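Local coordinates for protein endoglucanase (Cryptopygus antarcticus, PDB 5H4U) that hydrolyses internal beta-1,4-glucosidic linkages in cellulose derivatives, lichenan and cereal beta-glucan, releasing short cello-oligosaccharides, at residues L17-R26 with A197-Q206; F111-M121 with W189-D198. All coordinates share one frame; numbering follows the deposited sequence.

Contact 1: residues L17-R26 with A197-Q206; sequences LTSGSGVTTR and ADNPSMKFTQ
Phe204 lays its ring across the backbone of Ser19 and Gly20, where Gly20, and Gly22 beyond it, leave room on that side. A chi1 of 70° puts CG between the backbone N and the carbonyl carbon and swings the ring over the neighbouring strand; Ser19 CA sits 4.3 Å from the ring centroid, over the face, in a CH-pi contact, and Gly20 N lies under the same face nearer the rim. The ring edge reaches the Ser21 carbonyl. A leucine in place of this phenylalanine would probably lose the flat cover over Ser19 and Gly20 and leave Phe137, whose ring meets it, without its aromatic partner. Met202 works the same face: its chain, bent at chi2, brings CE to 3.9 Å from Gly22 CA, a place that the lack of a side chain on Gly22 leaves to it. Below the side chains the strands 19-27 and 201-207 run antiparallel in the double-psi beta-barrel fold of family 45 glycosidases. Gly20 and Phe204 exchange both backbone bonds, Phe204 N to Gly20 O at 2.8 Å, and Gly22 and Met202 do likewise. Past Met202 the pairing slackens: Thr24 N reaches Pro200 O only weakly, while the Thr24 hydroxyl also points at that carbonyl, though modelled so close that the distance is doubtful. Thr25, next along, faces Asp138, the inferred proton donor. At the far end Arg26 stretches from CG to NE and brings NH1 3.1 Å from Asp198 OD1, a straight N-H...O (174°) in the guanidinium plane, though it meets the anti side of OD1 from out of the carboxylate plane. The two planes are 62° apart. Arg26 NH1 also donates to a water that accepts from Asn199 N, and its NE bonds the carbonyl of Gly168.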
loop_
_atom_site.group_PDB
_atom_site.type_symbol
_atom_site.label_atom_id
_atom_site.label_comp_id
_atom_site.label_asym_id
_atom_site.label_seq_id
_atom_site.Cartn_x
_atom_site.Cartn_y
_atom_site.Cartn_z
ATOM N N LEU A 17 -19.050 7.226 8.863
ATOM C CA LEU A 17 -17.730 6.626 8.693
ATOM C C LEU A 17 -17.894 5.118 8.537
ATOM O O LEU A 17 -18.861 4.541 9.016
ATOM C CB LEU A 17 -16.808 6.968 9.872
ATOM C CG LEU A 17 -16.970 6.071 11.100
ATOM C CD1 LEU A 17 -15.973 6.420 12.182
ATOM C CD2 LEU A 17 -18.405 6.159 11.640
ATOM N N THR A 18 -16.945 4.485 7.867
ATOM C CA THR A 18 -17.075 3.105 7.436
ATOM C C THR A 18 -16.371 2.185 8.414
ATOM O O THR A 18 -15.293 2.505 8.921
ATOM C CB THR A 18 -16.477 2.914 6.046
ATOM O OG1 THR A 18 -16.810 4.046 5.241
ATOM C CG2 THR A 18 -17.023 1.653 5.395
ATOM N N SER A 19 -16.992 1.054 8.698
ATOM C CA SER A 19 -16.326 0.057 9.514
ATOM C C SER A 19 -16.922 -1.293 9.170
ATOM O O SER A 19 -18.023 -1.386 8.632
ATOM C CB SER A 19 -16.451 0.359 11.001
ATOM O OG SER A 19 -17.803 0.329 11.362
ATOM N N GLY A 20 -16.165 -2.345 9.443
ATOM C CA GLY A 20 -16.695 -3.677 9.223
ATOM C C GLY A 20 -15.602 -4.713 9.319
ATOM O O GLY A 20 -14.590 -4.493 9.960
ATOM N N SER A 21 -15.871 -5.870 8.744
ATOM C CA SER A 21 -14.934 -6.978 8.689
ATOM C C SER A 21 -14.362 -7.062 7.283
ATOM O O SER A 21 -15.015 -6.671 6.310
ATOM C CB SER A 21 -15.633 -8.277 9.069
ATOM O OG SER A 21 -15.926 -8.259 10.457
ATOM N N GLY A 22 -13.141 -7.572 7.163
ATOM C CA GLY A 22 -12.593 -7.662 5.826
ATOM C C GLY A 22 -11.448 -8.641 5.748
ATOM O O GLY A 22 -10.991 -9.201 6.751
ATOM N N VAL A 23 -10.979 -8.815 4.522
ATOM C CA VAL A 23 -9.823 -9.649 4.250
ATOM C C VAL A 23 -8.711 -8.772 3.680
ATOM O O VAL A 23 -8.948 -7.671 3.177
ATOM C CB VAL A 23 -10.191 -10.784 3.270
ATOM C CG1 VAL A 23 -11.295 -11.656 3.858
ATOM C CG2 VAL A 23 -10.656 -10.200 1.951
ATOM N N THR A 24 -7.477 -9.255 3.789
ATOM C CA THR A 24 -6.322 -8.503 3.312
ATOM C C THR A 24 -5.527 -9.351 2.326
ATOM O O THR A 24 -5.758 -10.551 2.180
ATOM C CB THR A 24 -5.443 -8.007 4.481
ATOM O OG1 THR A 24 -4.899 -9.115 5.212
ATOM C CG2 THR A 24 -6.254 -7.092 5.424
ATOM N N THR A 25 -4.620 -8.705 1.598
ATOM C CA THR A 25 -3.621 -9.383 0.782
ATOM C C THR A 25 -2.329 -8.598 0.926
ATOM O O THR A 25 -2.285 -7.593 1.633
ATOM C CB THR A 25 -4.063 -9.487 -0.693
ATOM O OG1 THR A 25 -4.431 -8.194 -1.181
ATOM C CG2 THR A 25 -5.244 -10.446 -0.872
ATOM N N ARG A 26 -1.266 -9.036 0.260
ATOM C CA ARG A 26 -0.031 -8.260 0.242
ATOM C C ARG A 26 0.436 -8.043 -1.190
ATOM O O ARG A 26 0.331 -8.938 -2.031
ATOM C CB ARG A 26 1.062 -8.939 1.072
ATOM C CG ARG A 26 1.362 -10.331 0.690
ATOM C CD ARG A 26 2.279 -10.992 1.667
ATOM N NE ARG A 26 2.698 -12.286 1.156
ATOM C CZ ARG A 26 2.029 -13.417 1.347
ATOM N NH1 ARG A 26 0.892 -13.417 2.036
ATOM N NH2 ARG A 26 2.481 -14.543 0.813
ATOM N N ALA A 197 2.406 -13.210 8.168
ATOM C CA ALA A 197 1.014 -13.629 8.182
ATOM C C ALA A 197 0.499 -13.750 6.766
ATOM O O ALA A 197 0.829 -12.934 5.902
ATOM C CB ALA A 197 0.163 -12.618 8.945
ATOM N N ASP A 198 -0.289 -14.787 6.523
ATOM C CA ASP A 198 -0.820 -15.077 5.192
ATOM C C ASP A 198 -2.281 -14.646 5.137
ATOM O O ASP A 198 -3.153 -15.320 5.694
ATOM C CB ASP A 198 -0.658 -16.564 4.896
ATOM C CG ASP A 198 -0.816 -16.891 3.448
ATOM O OD1 ASP A 198 -0.785 -15.963 2.600
ATOM O OD2 ASP A 198 -0.949 -18.095 3.152
ATOM N N ASN A 199 -2.557 -13.537 4.454
ATOM C CA ASN A 199 -3.912 -13.014 4.303
ATOM C C ASN A 199 -4.624 -12.930 5.645
ATOM O O ASN A 199 -5.627 -13.622 5.859
ATOM C CB ASN A 199 -4.746 -13.855 3.346
ATOM C CG ASN A 199 -4.198 -13.922 1.971
ATOM O OD1 ASN A 199 -3.364 -13.119 1.578
ATOM N ND2 ASN A 199 -4.713 -14.866 1.186
ATOM N N PRO A 200 -4.131 -12.132 6.582
ATOM C CA PRO A 200 -4.833 -12.035 7.863
ATOM C C PRO A 200 -6.142 -11.329 7.621
ATOM O O PRO A 200 -6.227 -10.375 6.856
ATOM C CB PRO A 200 -3.877 -11.222 8.735
ATOM C CG PRO A 200 -3.086 -10.420 7.766
ATOM C CD PRO A 200 -2.902 -11.325 6.586
ATOM N N SER A 201 -7.196 -11.867 8.229
ATOM C CA SER A 201 -8.484 -11.209 8.282
ATOM C C SER A 201 -8.498 -10.157 9.391
ATOM O O SER A 201 -7.667 -10.178 10.307
ATOM C CB SER A 201 -9.561 -12.248 8.522
ATOM O OG SER A 201 -9.507 -13.189 7.481
ATOM N N MET A 202 -9.473 -9.251 9.335
ATOM C CA MET A 202 -9.471 -8.208 10.348
ATOM C C MET A 202 -10.878 -7.646 10.489
ATOM O O MET A 202 -11.767 -7.937 9.687
ATOM C CB MET A 202 -8.445 -7.116 10.007
ATOM C CG MET A 202 -8.556 -6.444 8.627
ATOM S SD MET A 202 -10.068 -5.525 8.503
ATOM C CE MET A 202 -10.021 -4.925 6.885
ATOM N N LYS A 203 -11.053 -6.829 11.523
ATOM C CA LYS A 203 -12.130 -5.861 11.610
ATOM C C LYS A 203 -11.502 -4.472 11.529
ATOM O O LYS A 203 -10.354 -4.289 11.918
ATOM C CB LYS A 203 -12.941 -6.049 12.901
ATOM C CG LYS A 203 -12.079 -6.192 14.130
ATOM C CD LYS A 203 -12.856 -6.327 15.445
ATOM C CE LYS A 203 -11.924 -6.820 16.585
ATOM N NZ LYS A 203 -11.609 -5.774 17.644
ATOM N N PHE A 204 -12.225 -3.498 10.989
ATOM C CA PHE A 204 -11.645 -2.194 10.712
ATOM C C PHE A 204 -12.647 -1.095 10.995
ATOM O O PHE A 204 -13.855 -1.280 10.880
ATOM C CB PHE A 204 -11.168 -2.060 9.248
ATOM C CG PHE A 204 -12.277 -2.007 8.221
ATOM C CD1 PHE A 204 -12.900 -3.167 7.791
ATOM C CD2 PHE A 204 -12.663 -0.800 7.650
ATOM C CE1 PHE A 204 -13.924 -3.125 6.833
ATOM C CE2 PHE A 204 -13.679 -0.746 6.674
ATOM C CZ PHE A 204 -14.302 -1.909 6.270
ATOM N N THR A 205 -12.112 0.086 11.240
ATOM C CA THR A 205 -12.919 1.273 11.422
ATOM C C THR A 205 -12.203 2.456 10.802
ATOM O O THR A 205 -10.974 2.575 10.895
ATOM C CB THR A 205 -13.180 1.534 12.902
ATOM O OG1 THR A 205 -13.635 0.314 13.504
ATOM C CG2 THR A 205 -14.233 2.651 13.100
ATOM N N GLN A 206 -12.975 3.305 10.137
ATOM C CA GLN A 206 -12.393 4.486 9.537
ATOM C C GLN A 206 -11.982 5.438 10.653
ATOM O O GLN A 206 -12.635 5.513 11.700
ATOM C CB GLN A 206 -13.380 5.127 8.570
ATOM C CG GLN A 206 -12.999 6.509 8.107
ATOM C CD GLN A 206 -13.739 6.938 6.836
ATOM O OE1 GLN A 206 -13.124 7.385 5.880
ATOM N NE2 GLN A 206 -15.045 6.766 6.816
HETATM O O HOH W 1 -0.632 -11.144 3.475
#

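Contact 2: residues F111-M121 with W189-D198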
loop_
_atom_site.group_PDB
_atom_site.type_symbol
_atom_site.label_atom_id
_atom_site.label_comp_id
_atom_site.label_asym_id
_atom_site.label_seq_id
_atom_site.Cartn_x
_atom_site.Cartn_y
_atom_site.Cartn_z
ATOM N N PHE A 111 -6.291 -7.101 13.461
ATOM C CA PHE A 111 -6.206 -8.389 12.809
ATOM C C PHE A 111 -6.918 -9.440 13.634
ATOM O O PHE A 111 -6.880 -9.426 14.870
ATOM C CB PHE A 111 -4.756 -8.747 12.542
ATOM C CG PHE A 111 -4.145 -7.845 11.541
ATOM C CD1 PHE A 111 -4.554 -7.910 10.227
ATOM C CD2 PHE A 111 -3.233 -6.891 11.919
ATOM C CE1 PHE A 111 -4.028 -7.079 9.306
ATOM C CE2 PHE A 111 -2.704 -6.060 11.011
ATOM C CZ PHE A 111 -3.093 -6.150 9.691
ATOM N N THR A 112 -7.595 -10.339 12.932
ATOM C CA THR A 112 -8.539 -11.250 13.548
ATOM C C THR A 112 -8.117 -12.721 13.512
ATOM O O THR A 112 -8.680 -13.521 14.253
ATOM C CB THR A 112 -9.911 -11.033 12.861
ATOM O OG1 THR A 112 -10.551 -9.916 13.440
ATOM C CG2 THR A 112 -10.826 -12.193 12.960
ATOM N N ASN A 113 -7.090 -13.101 12.757
ATOM C CA ASN A 113 -6.893 -14.541 12.639
ATOM C C ASN A 113 -5.491 -15.076 12.358
ATOM O O ASN A 113 -5.386 -16.286 12.113
ATOM C CB ASN A 113 -7.797 -15.141 11.563
ATOM C CG ASN A 113 -7.301 -14.869 10.174
ATOM O OD1 ASN A 113 -6.718 -13.832 9.895
ATOM N ND2 ASN A 113 -7.462 -15.832 9.309
ATOM N N THR A 114 -4.414 -14.312 12.342
ATOM C CA THR A 114 -3.212 -15.131 12.155
ATOM C C THR A 114 -2.324 -15.106 13.384
ATOM O O THR A 114 -2.790 -14.928 14.508
ATOM C CB THR A 114 -2.369 -14.687 10.963
ATOM O OG1 THR A 114 -1.873 -13.363 11.199
ATOM C CG2 THR A 114 -3.172 -14.770 9.646
ATOM N N ALA A 115 -1.037 -15.323 13.184
ATOM C CA ALA A 115 -0.118 -15.097 14.282
ATOM C C ALA A 115 -0.112 -13.633 14.717
ATOM O O ALA A 115 0.387 -13.333 15.802
ATOM C CB ALA A 115 1.284 -15.560 13.894
ATOM N N ILE A 116 -0.618 -12.716 13.889
ATOM C CA ILE A 116 -0.700 -11.300 14.250
ATOM C C ILE A 116 -2.109 -10.920 14.721
ATOM O O ILE A 116 -2.456 -9.737 14.744
ATOM C CB ILE A 116 -0.231 -10.387 13.106
ATOM C CG1 ILE A 116 -1.174 -10.463 11.914
ATOM C CG2 ILE A 116 1.143 -10.782 12.673
ATOM C CD1 ILE A 116 -0.803 -9.547 10.777
ATOM N N SER A 117 -2.933 -11.914 15.062
ATOM C CA SER A 117 -4.263 -11.679 15.625
ATOM C C SER A 117 -4.186 -10.805 16.869
ATOM O O SER A 117 -3.361 -11.041 17.754
ATOM C CB SER A 117 -4.926 -13.007 15.969
ATOM O OG SER A 117 -6.277 -12.817 16.338
ATOM N N GLY A 118 -5.034 -9.783 16.923
ATOM C CA GLY A 118 -5.018 -8.839 18.008
ATOM C C GLY A 118 -4.199 -7.601 17.743
ATOM O O GLY A 118 -4.393 -6.586 18.427
ATOM N N GLN A 119 -3.279 -7.661 16.781
ATOM C CA GLN A 119 -2.436 -6.527 16.458
ATOM C C GLN A 119 -3.201 -5.511 15.618
ATOM O O GLN A 119 -4.202 -5.816 14.965
ATOM C CB GLN A 119 -1.162 -6.971 15.721
ATOM C CG GLN A 119 -0.295 -7.961 16.479
ATOM C CD GLN A 119 0.989 -8.330 15.730
ATOM O OE1 GLN A 119 1.518 -7.533 14.953
ATOM N NE2 GLN A 119 1.498 -9.541 15.968
ATOM N N LYS A 120 -2.728 -4.276 15.682
ATOM C CA LYS A 120 -3.422 -3.125 15.151
ATOM C C LYS A 120 -2.563 -2.496 14.069
ATOM O O LYS A 120 -1.399 -2.158 14.313
ATOM C CB LYS A 120 -3.694 -2.089 16.230
ATOM C CG LYS A 120 -4.786 -2.373 17.209
ATOM C CD LYS A 120 -5.493 -1.039 17.462
ATOM C CE LYS A 120 -5.926 -0.819 18.910
ATOM N NZ LYS A 120 -5.482 0.536 19.390
ATOM N N MET A 121 -3.136 -2.304 12.891
ATOM C CA MET A 121 -2.424 -1.590 11.847
ATOM C C MET A 121 -3.307 -0.483 11.296
ATOM O O MET A 121 -4.504 -0.681 11.063
ATOM C CB MET A 121 -2.003 -2.512 10.722
ATOM C CG MET A 121 -1.183 -1.805 9.683
ATOM S SD MET A 121 -0.818 -2.854 8.271
ATOM C CE MET A 121 0.384 -1.819 7.416
ATOM N N TRP A 189 9.802 -5.662 7.483
ATOM C CA TRP A 189 8.601 -5.490 8.291
ATOM C C TRP A 189 7.631 -6.655 8.115
ATOM O O TRP A 189 6.981 -7.085 9.074
ATOM C CB TRP A 189 7.965 -4.170 7.899
ATOM C CG TRP A 189 6.742 -3.749 8.610
ATOM C CD1 TRP A 189 6.659 -2.905 9.673
ATOM C CD2 TRP A 189 5.394 -4.082 8.243
ATOM N NE1 TRP A 189 5.340 -2.718 10.009
ATOM C CE2 TRP A 189 4.547 -3.428 9.144
ATOM C CE3 TRP A 189 4.832 -4.887 7.249
ATOM C CZ2 TRP A 189 3.166 -3.553 9.084
ATOM C CZ3 TRP A 189 3.471 -5.010 7.192
ATOM C CH2 TRP A 189 2.649 -4.352 8.105
ATOM N N ARG A 190 7.559 -7.212 6.909
ATOM C CA ARG A 190 6.626 -8.300 6.660
ATOM C C ARG A 190 6.960 -9.549 7.485
ATOM O O ARG A 190 6.055 -10.311 7.860
ATOM C CB ARG A 190 6.614 -8.615 5.168
ATOM C CG ARG A 190 5.800 -9.813 4.791
ATOM C CD ARG A 190 6.220 -10.319 3.448
ATOM N NE ARG A 190 5.734 -11.669 3.225
ATOM C CZ ARG A 190 6.010 -12.393 2.151
ATOM N NH1 ARG A 190 6.759 -11.902 1.175
ATOM N NH2 ARG A 190 5.538 -13.616 2.066
ATOM N N PHE A 191 8.241 -9.773 7.781
ATOM C CA PHE A 191 8.650 -10.940 8.536
ATOM C C PHE A 191 8.873 -10.667 10.010
ATOM O O PHE A 191 9.019 -11.625 10.779
ATOM C CB PHE A 191 9.924 -11.534 7.939
ATOM C CG PHE A 191 9.753 -12.011 6.552
ATOM C CD1 PHE A 191 9.122 -13.218 6.327
ATOM C CD2 PHE A 191 10.186 -11.265 5.476
ATOM C CE1 PHE A 191 8.933 -13.686 5.064
ATOM C CE2 PHE A 191 9.994 -11.735 4.197
ATOM C CZ PHE A 191 9.366 -12.949 3.993
ATOM N N GLY A 192 8.875 -9.403 10.430
ATOM C CA GLY A 192 9.070 -9.121 11.837
ATOM C C GLY A 192 7.777 -8.785 12.547
ATOM O O GLY A 192 7.156 -9.661 13.157
ATOM N N TRP A 193 7.303 -7.550 12.386
ATOM C CA TRP A 193 6.070 -7.142 13.049
ATOM C C TRP A 193 4.870 -7.862 12.457
ATOM O O TRP A 193 3.944 -8.248 13.182
ATOM C CB TRP A 193 5.901 -5.633 12.908
ATOM C CG TRP A 193 4.696 -5.016 13.593
ATOM C CD1 TRP A 193 4.703 -4.309 14.760
ATOM C CD2 TRP A 193 3.330 -5.010 13.139
ATOM N NE1 TRP A 193 3.443 -3.870 15.065
ATOM C CE2 TRP A 193 2.576 -4.295 14.095
ATOM C CE3 TRP A 193 2.673 -5.550 12.030
ATOM C CZ2 TRP A 193 1.202 -4.104 13.979
ATOM C CZ3 TRP A 193 1.313 -5.376 11.922
ATOM C CH2 TRP A 193 0.589 -4.649 12.890
ATOM N N PHE A 194 4.876 -8.047 11.134
ATOM C CA PHE A 194 3.793 -8.662 10.384
ATOM C C PHE A 194 3.841 -10.183 10.431
ATOM O O PHE A 194 2.850 -10.829 10.103
ATOM C CB PHE A 194 3.874 -8.154 8.944
ATOM C CG PHE A 194 2.671 -8.449 8.095
ATOM C CD1 PHE A 194 1.525 -7.661 8.177
ATOM C CD2 PHE A 194 2.695 -9.493 7.191
ATOM C CE1 PHE A 194 0.431 -7.912 7.372
ATOM C CE2 PHE A 194 1.593 -9.750 6.400
ATOM C CZ PHE A 194 0.458 -8.945 6.488
ATOM N N LYS A 195 4.981 -10.762 10.812
ATOM C CA LYS A 195 5.135 -12.194 11.097
ATOM C C LYS A 195 4.865 -13.071 9.893
ATOM O O LYS A 195 4.523 -14.242 10.051
ATOM C CB LYS A 195 4.249 -12.636 12.256
ATOM C CG LYS A 195 4.832 -12.284 13.586
ATOM C CD LYS A 195 3.921 -12.650 14.737
ATOM C CE LYS A 195 4.295 -11.869 15.964
ATOM N NZ LYS A 195 3.374 -12.156 17.054
ATOM N N ASN A 196 5.041 -12.527 8.691
ATOM C CA ASN A 196 4.721 -13.212 7.440
ATOM C C ASN A 196 3.335 -13.857 7.473
ATOM O O ASN A 196 3.083 -14.863 6.810
ATOM C CB ASN A 196 5.810 -14.231 7.128
ATOM C CG ASN A 196 5.740 -14.747 5.715
ATOM O OD1 ASN A 196 5.215 -14.077 4.809
ATOM N ND2 ASN A 196 6.306 -15.926 5.502
ATOM N N ALA A 197 2.406 -13.210 8.168
ATOM C CA ALA A 197 1.014 -13.629 8.182
ATOM C C ALA A 197 0.499 -13.750 6.766
ATOM O O ALA A 197 0.829 -12.934 5.902
ATOM C CB ALA A 197 0.163 -12.618 8.945
ATOM N N ASP A 198 -0.289 -14.787 6.523
ATOM C CA ASP A 198 -0.820 -15.077 5.192
ATOM C C ASP A 198 -2.281 -14.646 5.137
ATOM O O ASP A 198 -3.153 -15.320 5.694
ATOM C CB ASP A 198 -0.658 -16.564 4.896
ATOM C CG ASP A 198 -0.816 -16.891 3.448
ATOM O OD1 ASP A 198 -0.785 -15.963 2.600
ATOM O OD2 ASP A 198 -0.949 -18.095 3.152
#
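Ile116 drives into the angle between Phe194 and Ala197, the tight part of the contact. With chi1 near 67°, CG1 is tucked in over its own backbone, and CD1 stands over the Phe194 face, 4.3 Å from its centroid, and 3.7 Å from Ala197 CB. The same methyl also lies over the centre of the Phe111 ring, within its own segment. Met121, fully extended, lays SD at the edge of the Trp189 six-membered ring, a Met-aromatic contact, and its CE comes to 3.5 Å from Trp189 CH2. Trp193 CH2 meets Phe111 CE2 edge to edge and touches Met121 CB; the Gln119 amide stands over one face of the indole, nearly perpendicular to it, and Trp193 NE1 bonds Asn84 O. Toward solvent the grip loosens: Lys195 runs its extended chain past Ile116 CG2, and NZ makes only a weak bond to Ala115 O (3.4 Å). Thr114 OG1 accepts from Ile116 N at 3.0 Å, an ST turn at the start of the type I turn from Thr114 to Ser117. A type II turn from Ile116 to Gln119 overlaps it, and the two make up most of the connection of a beta hairpin between strands 106-111 and 120-128.

Overall arrangement
Contacts 1 and 2 both reach the same mixed sheet, and they share Ala197 and Asp198, where the loop after helix 184-191 turns toward strand 201-207. Contact 1 is strand against strand: regular backbone bonds, a buried face of Phe204 and Met202, a more open face with serines, Val23, Lys203 and Thr205, and a salt bridge at one end. Contact 2 joins a hairpin connection to a post-helical loop, and side chains do nearly all of the work, aromatic and aliphatic inside, a lysine outside. Both are partly buried. They also touch directly, Asn113 and Thr112 making probable hydrogen bonds to the Ser201 backbone, while Pro200 packs against Thr114.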